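Local coordinates for protein poly-beta-1,6-N-acetyl-D-glucosamine N-deacetylase (Aggregatibacter actinomycetemcomitans, PDB 4U10) that probably removes acetyl groups from poly-beta-1,6-N-acetyl-D-glucosamine through its zinc-binding polysaccharide deacetylase domain, the part of the longer PgaB protein held here, at residues Gln53-Glu58 and Met226-Ala231; Ile29-Leu34 and Tyr81-Pro86; Gln110-Ala115 and Leu119-Phe124. All coordinates share one frame; numbering follows the deposited sequence.

Contact 1. Residues Gln53-Glu58 and Met226-Ala231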
loop_
_atom_site.group_PDB
_atom_site.type_symbol
_atom_site.label_atom_id
_atom_site.label_comp_id
_atom_site.label_asym_id
_atom_site.label_seq_id
_atom_site.Cartn_x
_atom_site.Cartn_y
_atom_site.Cartn_z
ATOM N N GLN A 53 -1.107 4.760 16.530
ATOM C CA GLN A 53 -0.091 5.352 17.414
ATOM C C GLN A 53 0.584 6.543 16.787
ATOM O O GLN A 53 0.903 7.523 17.476
ATOM C CB GLN A 53 0.975 4.306 17.764
ATOM C CG GLN A 53 0.463 3.254 18.731
ATOM C CD GLN A 53 1.499 2.216 18.987
ATOM O OE1 GLN A 53 1.543 1.199 18.299
ATOM N NE2 GLN A 53 2.427 2.527 19.875
ATOM N N ILE A 54 0.814 6.470 15.468
ATOM C CA ILE A 54 1.279 7.633 14.717
ATOM C C ILE A 54 0.288 8.799 14.842
ATOM O O ILE A 54 0.671 9.936 15.103
ATOM C CB ILE A 54 1.466 7.324 13.203
ATOM C CG1 ILE A 54 2.432 6.157 12.953
ATOM C CG2 ILE A 54 1.987 8.520 12.485
ATOM C CD1 ILE A 54 3.784 6.302 13.596
ATOM N N ILE A 55 -0.999 8.523 14.637
ATOM C CA ILE A 55 -2.005 9.572 14.681
ATOM C C ILE A 55 -2.166 10.107 16.099
ATOM O O ILE A 55 -2.255 11.320 16.334
ATOM C CB ILE A 55 -3.363 9.061 14.124
ATOM C CG1 ILE A 55 -3.277 8.742 12.638
ATOM C CG2 ILE A 55 -4.405 10.130 14.326
ATOM C CD1 ILE A 55 -2.931 9.958 11.755
ATOM N N ASP A 56 -2.146 9.197 17.058
ATOM C CA ASP A 56 -2.138 9.571 18.461
ATOM C C ASP A 56 -0.972 10.449 18.834
ATOM O O ASP A 56 -1.159 11.381 19.617
ATOM C CB ASP A 56 -2.155 8.343 19.346
ATOM C CG ASP A 56 -3.499 7.737 19.427
ATOM O OD1 ASP A 56 -4.465 8.320 18.921
ATOM O OD2 ASP A 56 -3.613 6.673 19.981
ATOM N N ALA A 57 0.199 10.184 18.281
ATOM C CA ALA A 57 1.323 11.055 18.492
ATOM C C ALA A 57 1.103 12.441 17.935
ATOM O O ALA A 57 1.420 13.421 18.629
ATOM C CB ALA A 57 2.594 10.483 17.881
ATOM N N GLU A 58 0.616 12.563 16.684
ATOM C CA GLU A 58 0.445 13.881 16.084
ATOM C C GLU A 58 -0.643 14.654 16.790
ATOM O O GLU A 58 -0.630 15.879 16.805
ATOM C CB GLU A 58 0.173 13.879 14.531
ATOM C CG GLU A 58 -1.208 13.355 14.136
ATOM C CD GLU A 58 -1.441 13.343 12.609
ATOM O OE1 GLU A 58 -2.635 13.393 12.192
ATOM O OE2 GLU A 58 -0.437 13.296 11.867
HETATM N N MSE A 226 -7.592 11.866 2.584
HETATM C CA MSE A 226 -6.317 11.182 2.644
HETATM C C MSE A 226 -5.237 12.199 2.405
HETATM O O MSE A 226 -4.744 12.383 1.240
HETATM C CB MSE A 226 -6.357 10.051 1.646
HETATM C CG MSE A 226 -7.550 9.162 1.959
HETATM SE SE MSE A 226 -7.624 7.738 0.595
HETATM C CE MSE A 226 -8.961 8.231 -0.611
ATOM N N THR A 227 -4.880 12.888 3.498
ATOM C CA THR A 227 -3.826 13.888 3.499
ATOM C C THR A 227 -2.477 13.221 3.769
ATOM O O THR A 227 -1.464 13.680 3.295
ATOM C CB THR A 227 -4.133 14.993 4.564
ATOM O OG1 THR A 227 -5.234 15.749 4.101
ATOM C CG2 THR A 227 -2.997 15.927 4.725
ATOM N N HIS A 228 -2.489 12.119 4.524
ATOM C CA HIS A 228 -1.325 11.239 4.616
ATOM C C HIS A 228 -1.222 10.327 3.397
ATOM O O HIS A 228 -2.147 9.601 3.055
ATOM C CB HIS A 228 -1.361 10.435 5.910
ATOM C CG HIS A 228 -1.324 11.300 7.121
ATOM N ND1 HIS A 228 -0.156 11.862 7.600
ATOM C CD2 HIS A 228 -2.306 11.724 7.934
ATOM C CE1 HIS A 228 -0.445 12.623 8.639
ATOM N NE2 HIS A 228 -1.742 12.541 8.866
ATOM N N HIS A 229 -0.083 10.361 2.754
ATOM C CA HIS A 229 0.152 9.526 1.590
ATOM C C HIS A 229 1.478 8.788 1.681
ATOM O O HIS A 229 2.517 9.341 2.075
ATOM C CB HIS A 229 -0.056 10.357 0.295
ATOM C CG HIS A 229 0.852 11.529 0.152
ATOM N ND1 HIS A 229 2.045 11.468 -0.529
ATOM C CD2 HIS A 229 0.721 12.811 0.565
ATOM C CE1 HIS A 229 2.618 12.657 -0.532
ATOM N NE2 HIS A 229 1.849 13.478 0.157
ATOM N N PHE A 230 1.471 7.529 1.276
ATOM C CA PHE A 230 2.659 6.677 1.328
ATOM C C PHE A 230 3.300 6.578 -0.070
ATOM O O PHE A 230 2.717 5.984 -0.987
ATOM C CB PHE A 230 2.269 5.262 1.770
ATOM C CG PHE A 230 1.998 5.073 3.274
ATOM C CD1 PHE A 230 1.793 6.116 4.154
ATOM C CD2 PHE A 230 1.879 3.756 3.778
ATOM C CE1 PHE A 230 1.497 5.839 5.528
ATOM C CE2 PHE A 230 1.638 3.512 5.098
ATOM C CZ PHE A 230 1.455 4.549 5.952
ATOM N N ALA A 231 4.541 7.062 -0.188
ATOM C CA ALA A 231 5.369 6.900 -1.405
ATOM C C ALA A 231 6.424 5.777 -1.209
ATOM O O ALA A 231 6.230 4.875 -0.398
ATOM C CB ALA A 231 5.991 8.263 -1.778
#
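Ile55 and His228 mark the closest backbone approach, yet their CA atoms stay 10.2 Å apart, so helix and strand meet through side chains alone. Residues 53-58 make up most of the short helix 51-58, with Glu58 N donating to Ile54 O. Residues 226-231 run from a loop into strand 228-230. Ile55 and Glu58, three residues apart, lie on the same side of the helix, and His228 reaches out from the strand to meet both.

The Glu58 and His228 side chains reach toward each other from opposite directions. Glu58 CG sits between the backbone N and the carbonyl carbon (chi1 71°), and from there the chain is extended, which carries the carboxylate across to the ring. Glu58 OE2 lies 3.3 Å from His228 CE1, and Glu58 OE1 is 3.5 Å from His228 NE2, so both oxygens are close to the same end of the imidazole. The two flat groups are tilted by 38°, and the carboxylate comes at the ring obliquely. A negative charge this near would be expected to raise the affinity of the imidazole for a proton. The Ile55 CD1 methyl lies 4.1 Å from His228 NE2, a looser van der Waals contact that is also oblique to the ring. At the other ring nitrogen, His228 ND1 has a weak hydrogen bond to Asp242 O.

The contact is small and lies at the surface. Strand 228-230 is the middle strand of a parallel sheet, between 205-207 and 244-245. Trp51, at the start of helix 51-58, meets His228 and Phe230 edge-to-face, whereas His229 points to the other side of the sheet, among Trp208, Phe213 and Tyr244; helix 51-58 thus lies along one face of this sheet.

Contact 2. Residues Ile29-Leu34 and Tyr81-Pro86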
loop_
_atom_site.group_PDB
_atom_site.type_symbol
_atom_site.label_atom_id
_atom_site.label_comp_id
_atom_site.label_asym_id
_atom_site.label_seq_id
_atom_site.Cartn_x
_atom_site.Cartn_y
_atom_site.Cartn_z
ATOM N N ILE A 29 8.120 -11.860 -1.904
ATOM C CA ILE A 29 9.179 -12.474 -1.098
ATOM C C ILE A 29 8.638 -13.709 -0.352
ATOM O O ILE A 29 7.451 -13.986 -0.429
ATOM C CB ILE A 29 9.779 -11.492 -0.112
ATOM C CG1 ILE A 29 8.771 -11.112 0.971
ATOM C CG2 ILE A 29 10.273 -10.267 -0.827
ATOM C CD1 ILE A 29 9.439 -10.356 2.092
ATOM N N SER A 30 9.533 -14.440 0.326
ATOM C CA SER A 30 9.188 -15.645 1.050
ATOM C C SER A 30 8.809 -15.231 2.449
ATOM O O SER A 30 9.256 -14.193 2.973
ATOM C CB SER A 30 10.368 -16.666 1.119
ATOM O OG SER A 30 11.451 -16.089 1.845
ATOM N N ALA A 31 7.961 -16.043 3.032
ATOM C CA ALA A 31 7.558 -15.872 4.403
ATOM C C ALA A 31 8.811 -15.971 5.297
ATOM O O ALA A 31 8.917 -15.257 6.276
ATOM C CB ALA A 31 6.529 -16.913 4.743
ATOM N N ASN A 32 9.796 -16.809 4.948
ATOM C CA ASN A 32 11.022 -16.868 5.775
ATOM C C ASN A 32 11.752 -15.554 5.811
ATOM O O ASN A 32 12.247 -15.109 6.892
ATOM C CB ASN A 32 11.972 -17.972 5.282
ATOM C CG ASN A 32 13.137 -18.197 6.239
ATOM O OD1 ASN A 32 12.983 -18.859 7.265
ATOM N ND2 ASN A 32 14.309 -17.613 5.922
ATOM N N LEU A 33 11.824 -14.893 4.647
ATOM C CA LEU A 33 12.482 -13.602 4.598
ATOM C C LEU A 33 11.706 -12.573 5.426
ATOM O O LEU A 33 12.338 -11.738 6.098
ATOM C CB LEU A 33 12.729 -13.078 3.191
ATOM C CG LEU A 33 13.381 -11.710 3.130
ATOM C CD1 LEU A 33 14.825 -11.743 3.632
ATOM C CD2 LEU A 33 13.376 -11.178 1.694
ATOM N N LEU A 34 10.382 -12.657 5.399
ATOM C CA LEU A 34 9.515 -11.734 6.141
ATOM C C LEU A 34 9.786 -11.943 7.660
ATOM O O LEU A 34 10.030 -10.984 8.426
ATOM C CB LEU A 34 8.027 -12.009 5.842
ATOM C CG LEU A 34 7.017 -11.179 6.656
ATOM C CD1 LEU A 34 7.140 -9.701 6.268
ATOM C CD2 LEU A 34 5.538 -11.596 6.594
ATOM N N TYR A 81 -4.105 -12.238 3.826
ATOM C CA TYR A 81 -4.859 -12.990 4.806
ATOM C C TYR A 81 -4.282 -14.354 5.112
ATOM O O TYR A 81 -4.335 -14.783 6.276
ATOM C CB TYR A 81 -6.278 -13.163 4.310
ATOM C CG TYR A 81 -7.239 -13.845 5.275
ATOM C CD1 TYR A 81 -7.869 -13.127 6.288
ATOM C CD2 TYR A 81 -7.589 -15.176 5.108
ATOM C CE1 TYR A 81 -8.764 -13.742 7.151
ATOM C CE2 TYR A 81 -8.501 -15.790 5.966
ATOM C CZ TYR A 81 -9.070 -15.079 6.984
ATOM O OH TYR A 81 -9.997 -15.668 7.816
ATOM N N ASN A 82 -3.788 -15.052 4.076
ATOM C CA ASN A 82 -3.364 -16.452 4.173
ATOM C C ASN A 82 -1.955 -16.714 4.717
ATOM O O ASN A 82 -1.690 -17.809 5.201
ATOM C CB ASN A 82 -3.409 -17.163 2.806
ATOM C CG ASN A 82 -4.799 -17.261 2.257
ATOM O OD1 ASN A 82 -5.770 -17.332 3.015
ATOM N ND2 ASN A 82 -4.929 -17.184 0.923
ATOM N N VAL A 83 -1.051 -15.756 4.564
ATOM C CA VAL A 83 0.331 -15.960 4.870
ATOM C C VAL A 83 0.743 -14.889 5.858
ATOM O O VAL A 83 1.202 -15.213 6.934
ATOM C CB VAL A 83 1.208 -15.889 3.612
ATOM C CG1 VAL A 83 2.703 -15.939 3.971
ATOM C CG2 VAL A 83 0.838 -17.000 2.627
ATOM N N ILE A 84 0.473 -13.631 5.558
ATOM C CA ILE A 84 1.006 -12.543 6.364
ATOM C C ILE A 84 0.305 -12.419 7.716
ATOM O O ILE A 84 0.947 -12.300 8.754
ATOM C CB ILE A 84 0.935 -11.235 5.573
ATOM C CG1 ILE A 84 1.888 -11.319 4.382
ATOM C CG2 ILE A 84 1.340 -10.056 6.443
ATOM C CD1 ILE A 84 1.463 -10.488 3.212
ATOM N N TYR A 85 -1.012 -12.419 7.703
ATOM C CA TYR A 85 -1.798 -12.059 8.855
ATOM C C TYR A 85 -1.530 -12.980 10.041
ATOM O O TYR A 85 -1.248 -12.495 11.121
ATOM C CB TYR A 85 -3.282 -11.952 8.416
ATOM C CG TYR A 85 -4.283 -11.722 9.504
ATOM C CD1 TYR A 85 -4.175 -10.643 10.336
ATOM C CD2 TYR A 85 -5.388 -12.593 9.675
ATOM C CE1 TYR A 85 -5.113 -10.436 11.357
ATOM C CE2 TYR A 85 -6.327 -12.389 10.674
ATOM C CZ TYR A 85 -6.188 -11.318 11.496
ATOM O OH TYR A 85 -7.093 -11.114 12.477
ATOM N N PRO A 86 -1.496 -14.309 9.833
ATOM C CA PRO A 86 -1.154 -15.195 10.946
ATOM C C PRO A 86 0.209 -14.827 11.621
ATOM O O PRO A 86 0.317 -14.882 12.846
ATOM C CB PRO A 86 -1.094 -16.587 10.313
ATOM C CG PRO A 86 -1.783 -16.481 8.988
ATOM C CD PRO A 86 -1.756 -15.028 8.584
#
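Ala31 and Leu34 meet Val83 and Ile84 through aliphatic groups alone, and no flat group bridges the two segments. The tyrosine rings of 81-86 serve the other flank of their helix: the Tyr81 ring has Asn82 OD1 at its edge, in plane, and its hydroxyl is hydrogen-bonded to Glu132 OE1, while Tyr85 packs on Glu132 and Met133.

Ala31 CB points at the opposite helix and touches Val83 CG1 at 4.0 Å. With CG1 trans to the backbone N (chi1 173°), the valine turns that branch to the alanine, where Ala31 CA and Val83 CA are 7.2 Å apart. One turn further along the first helix, the Leu34 CD2 methyl lies 4.3 Å from Ile84 CG1, a looser fit.

Ser30 is the N-cap of the helix beginning at Ala31: its OG accepts from Leu33 N at 3.1 Å, a capping bond that closes the first turn, from which Ala31 and Leu34 project. In the 81-86 segment the backbone widens into a pi-type turn at 81-84 and kinks at Pro86, whose nitrogen carries no hydrogen.

Ile29 pairs with strand 3-13 through backbone bonds to Ser11 and Val13, Leu34 rests on Tyr9 and Ile84 on Val12, so helices 31-42 and 79-91 both touch that strand; they flank the largely parallel central sheet, as in the distorted beta/alpha barrel of polysaccharide deacetylases.

Contact 3. Residues Gln110-Ala115 and Leu119-Phe124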
loop_
_atom_site.group_PDB
_atom_site.type_symbol
_atom_site.label_atom_id
_atom_site.label_comp_id
_atom_site.label_asym_id
_atom_site.label_seq_id
_atom_site.Cartn_x
_atom_site.Cartn_y
_atom_site.Cartn_z
ATOM N N GLN A 110 -16.101 -13.527 -11.671
ATOM C CA GLN A 110 -15.465 -12.734 -12.718
ATOM C C GLN A 110 -13.961 -12.608 -12.512
ATOM O O GLN A 110 -13.474 -12.629 -11.394
ATOM C CB GLN A 110 -16.075 -11.326 -12.779
ATOM C CG GLN A 110 -17.304 -11.264 -13.657
ATOM C CD GLN A 110 -18.109 -9.986 -13.499
ATOM O OE1 GLN A 110 -17.575 -8.936 -13.196
ATOM N NE2 GLN A 110 -19.408 -10.078 -13.732
ATOM N N LEU A 111 -13.252 -12.435 -13.618
ATOM C CA LEU A 111 -11.813 -12.227 -13.590
ATOM C C LEU A 111 -11.571 -10.749 -13.578
ATOM O O LEU A 111 -12.442 -9.964 -13.896
ATOM C CB LEU A 111 -11.172 -12.808 -14.829
ATOM C CG LEU A 111 -11.688 -14.185 -15.199
ATOM C CD1 LEU A 111 -11.191 -14.622 -16.594
ATOM C CD2 LEU A 111 -11.290 -15.091 -14.055
ATOM N N ILE A 112 -10.359 -10.379 -13.216
ATOM C CA ILE A 112 -9.992 -8.987 -13.071
ATOM C C ILE A 112 -9.090 -8.656 -14.209
ATOM O O ILE A 112 -7.984 -9.195 -14.272
ATOM C CB ILE A 112 -9.196 -8.787 -11.785
ATOM C CG1 ILE A 112 -10.172 -8.971 -10.622
ATOM C CG2 ILE A 112 -8.474 -7.428 -11.796
ATOM C CD1 ILE A 112 -9.543 -9.207 -9.330
ATOM N N PRO A 113 -9.522 -7.712 -15.065
ATOM C CA PRO A 113 -8.679 -7.261 -16.185
ATOM C C PRO A 113 -7.427 -6.608 -15.623
ATOM O O PRO A 113 -7.546 -5.741 -14.790
ATOM C CB PRO A 113 -9.547 -6.218 -16.914
ATOM C CG PRO A 113 -10.903 -6.302 -16.296
ATOM C CD PRO A 113 -10.740 -6.892 -14.933
ATOM N N TYR A 114 -6.252 -7.026 -16.092
ATOM C CA TYR A 114 -4.981 -6.574 -15.527
ATOM C C TYR A 114 -3.923 -6.556 -16.643
ATOM O O TYR A 114 -3.387 -7.607 -16.998
ATOM C CB TYR A 114 -4.582 -7.502 -14.389
ATOM C CG TYR A 114 -3.456 -7.025 -13.503
ATOM C CD1 TYR A 114 -2.135 -6.914 -13.977
ATOM C CD2 TYR A 114 -3.685 -6.765 -12.161
ATOM C CE1 TYR A 114 -1.098 -6.507 -13.140
ATOM C CE2 TYR A 114 -2.654 -6.379 -11.324
ATOM C CZ TYR A 114 -1.377 -6.242 -11.807
ATOM O OH TYR A 114 -0.404 -5.851 -10.931
ATOM N N ALA A 115 -3.642 -5.354 -17.143
ATOM C CA ALA A 115 -2.837 -5.122 -18.356
ATOM C C ALA A 115 -3.320 -6.047 -19.488
ATOM O O ALA A 115 -4.483 -5.956 -19.884
ATOM C CB ALA A 115 -1.334 -5.266 -18.061
ATOM N N LEU A 119 -7.154 -11.860 -14.345
ATOM C CA LEU A 119 -6.731 -12.615 -13.185
ATOM C C LEU A 119 -7.924 -13.264 -12.422
ATOM O O LEU A 119 -8.960 -12.588 -12.222
ATOM C CB LEU A 119 -6.033 -11.662 -12.209
ATOM C CG LEU A 119 -4.660 -11.140 -12.557
ATOM C CD1 LEU A 119 -4.300 -10.033 -11.550
ATOM C CD2 LEU A 119 -3.666 -12.279 -12.504
ATOM N N PRO A 120 -7.758 -14.514 -11.943
ATOM C CA PRO A 120 -8.743 -15.125 -11.076
ATOM C C PRO A 120 -9.049 -14.174 -9.938
ATOM O O PRO A 120 -8.164 -13.422 -9.510
ATOM C CB PRO A 120 -8.038 -16.401 -10.589
ATOM C CG PRO A 120 -7.038 -16.735 -11.645
ATOM C CD PRO A 120 -6.588 -15.406 -12.162
ATOM N N ARG A 121 -10.309 -14.112 -9.528
ATOM C CA ARG A 121 -10.693 -13.235 -8.430
ATOM C C ARG A 121 -9.907 -13.581 -7.112
ATOM O O ARG A 121 -9.651 -12.691 -6.304
ATOM C CB ARG A 121 -12.214 -13.217 -8.257
ATOM C CG ARG A 121 -12.758 -12.585 -6.957
ATOM C CD ARG A 121 -12.619 -11.066 -6.961
ATOM N NE ARG A 121 -13.052 -10.443 -5.704
ATOM C CZ ARG A 121 -12.368 -10.484 -4.564
ATOM N NH1 ARG A 121 -11.187 -11.084 -4.518
ATOM N NH2 ARG A 121 -12.829 -9.865 -3.491
ATOM N N ASN A 122 -9.495 -14.837 -6.913
ATOM C CA ASN A 122 -8.821 -15.205 -5.636
ATOM C C ASN A 122 -7.379 -15.053 -5.598
ATOM O O ASN A 122 -6.732 -15.425 -4.630
ATOM C CB ASN A 122 -9.110 -16.581 -5.242
ATOM C CG ASN A 122 -10.560 -16.796 -5.099
ATOM O OD1 ASN A 122 -11.200 -16.195 -4.213
ATOM N ND2 ASN A 122 -11.101 -17.638 -5.950
ATOM N N VAL A 123 -6.850 -14.381 -6.587
ATOM C CA VAL A 123 -5.603 -13.743 -6.348
ATOM C C VAL A 123 -5.744 -12.736 -5.187
ATOM O O VAL A 123 -4.746 -12.513 -4.477
ATOM C CB VAL A 123 -5.072 -13.090 -7.618
ATOM C CG1 VAL A 123 -3.764 -12.351 -7.314
ATOM C CG2 VAL A 123 -4.844 -14.180 -8.665
ATOM N N PHE A 124 -6.949 -12.189 -4.975
ATOM C CA PHE A 124 -7.152 -11.131 -3.982
ATOM C C PHE A 124 -8.054 -11.488 -2.850
ATOM O O PHE A 124 -8.925 -12.361 -2.976
ATOM C CB PHE A 124 -7.641 -9.853 -4.676
ATOM C CG PHE A 124 -6.734 -9.419 -5.786
ATOM C CD1 PHE A 124 -5.542 -8.834 -5.517
ATOM C CD2 PHE A 124 -7.027 -9.724 -7.121
ATOM C CE1 PHE A 124 -4.661 -8.497 -6.546
ATOM C CE2 PHE A 124 -6.157 -9.383 -8.153
ATOM C CZ PHE A 124 -4.981 -8.773 -7.870
#
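Ile112 and Leu119 stand side by side on one face of a two-stranded antiparallel sheet, with Ile112 CB and Leu119 CB 4.3 Å apart, and then diverge to different aromatic partners. Ile112 sends its CD1 methyl obliquely to the Phe124 ring, 3.4 Å from Phe124 CD2 and almost as near CE2. With CG1 trans to the carbonyl carbon (chi1 -70°) and the chain extended beyond it (chi2 163°), the methyl reaches the loop that follows the second strand. Leu119 works the other way: its CD1 methyl lies 3.4 Å from Tyr114 CD2 and is close to CG, also obliquely. Leu111 lies alongside, its CD2 methyl 3.9 Å from Pro120 CA.

Beneath these side chains the strands are joined as a hydrogen-bonded pair: Ile112 N donates to Leu119 O and Leu119 N to Ile112 O, both at 2.8 Å. Leu111 CA adds a CH...O contact to Leu119 O.

Arg121 lays its CB against Gln110 O and turns its guanidinium away, where Val125 O, Leu104 O and Thr106 O bind it; the bond from NH1 to Phe124 O is weak.

This is a beta hairpin followed by a short 3-10 turn leading toward helix 127-135. Phe25 and Trp103 pack on Tyr114, whose side chain lies about 4 Å from that of the zinc ligand His149, so the hairpin borders the Asp-His-His metal site characteristic of polysaccharide deacetylases.

The three contacts are separate and touch nowhere. Contacts 2 and 3 are the nearer pair, with closest atoms about 6 Å apart; contact 1 lies across the chain's centre from contact 3, their centres about 31 Å apart. Along the chain, contacts 1 and 2 interlock, while contact 3 is nested within the loop that contact 1 closes. Their relation to the metals is graded. Contact 3 comes closest: the Tyr114 side chain is about 7 Å from a bound zinc ion and about 5 Å from that of the ligand Asp75. In contact 2, the Ile84 side chain stays about 12 Å from a zinc ion and about 8 Å from the side chain of the zinc ligand His10. Contact 1 is remote from the annotated sites.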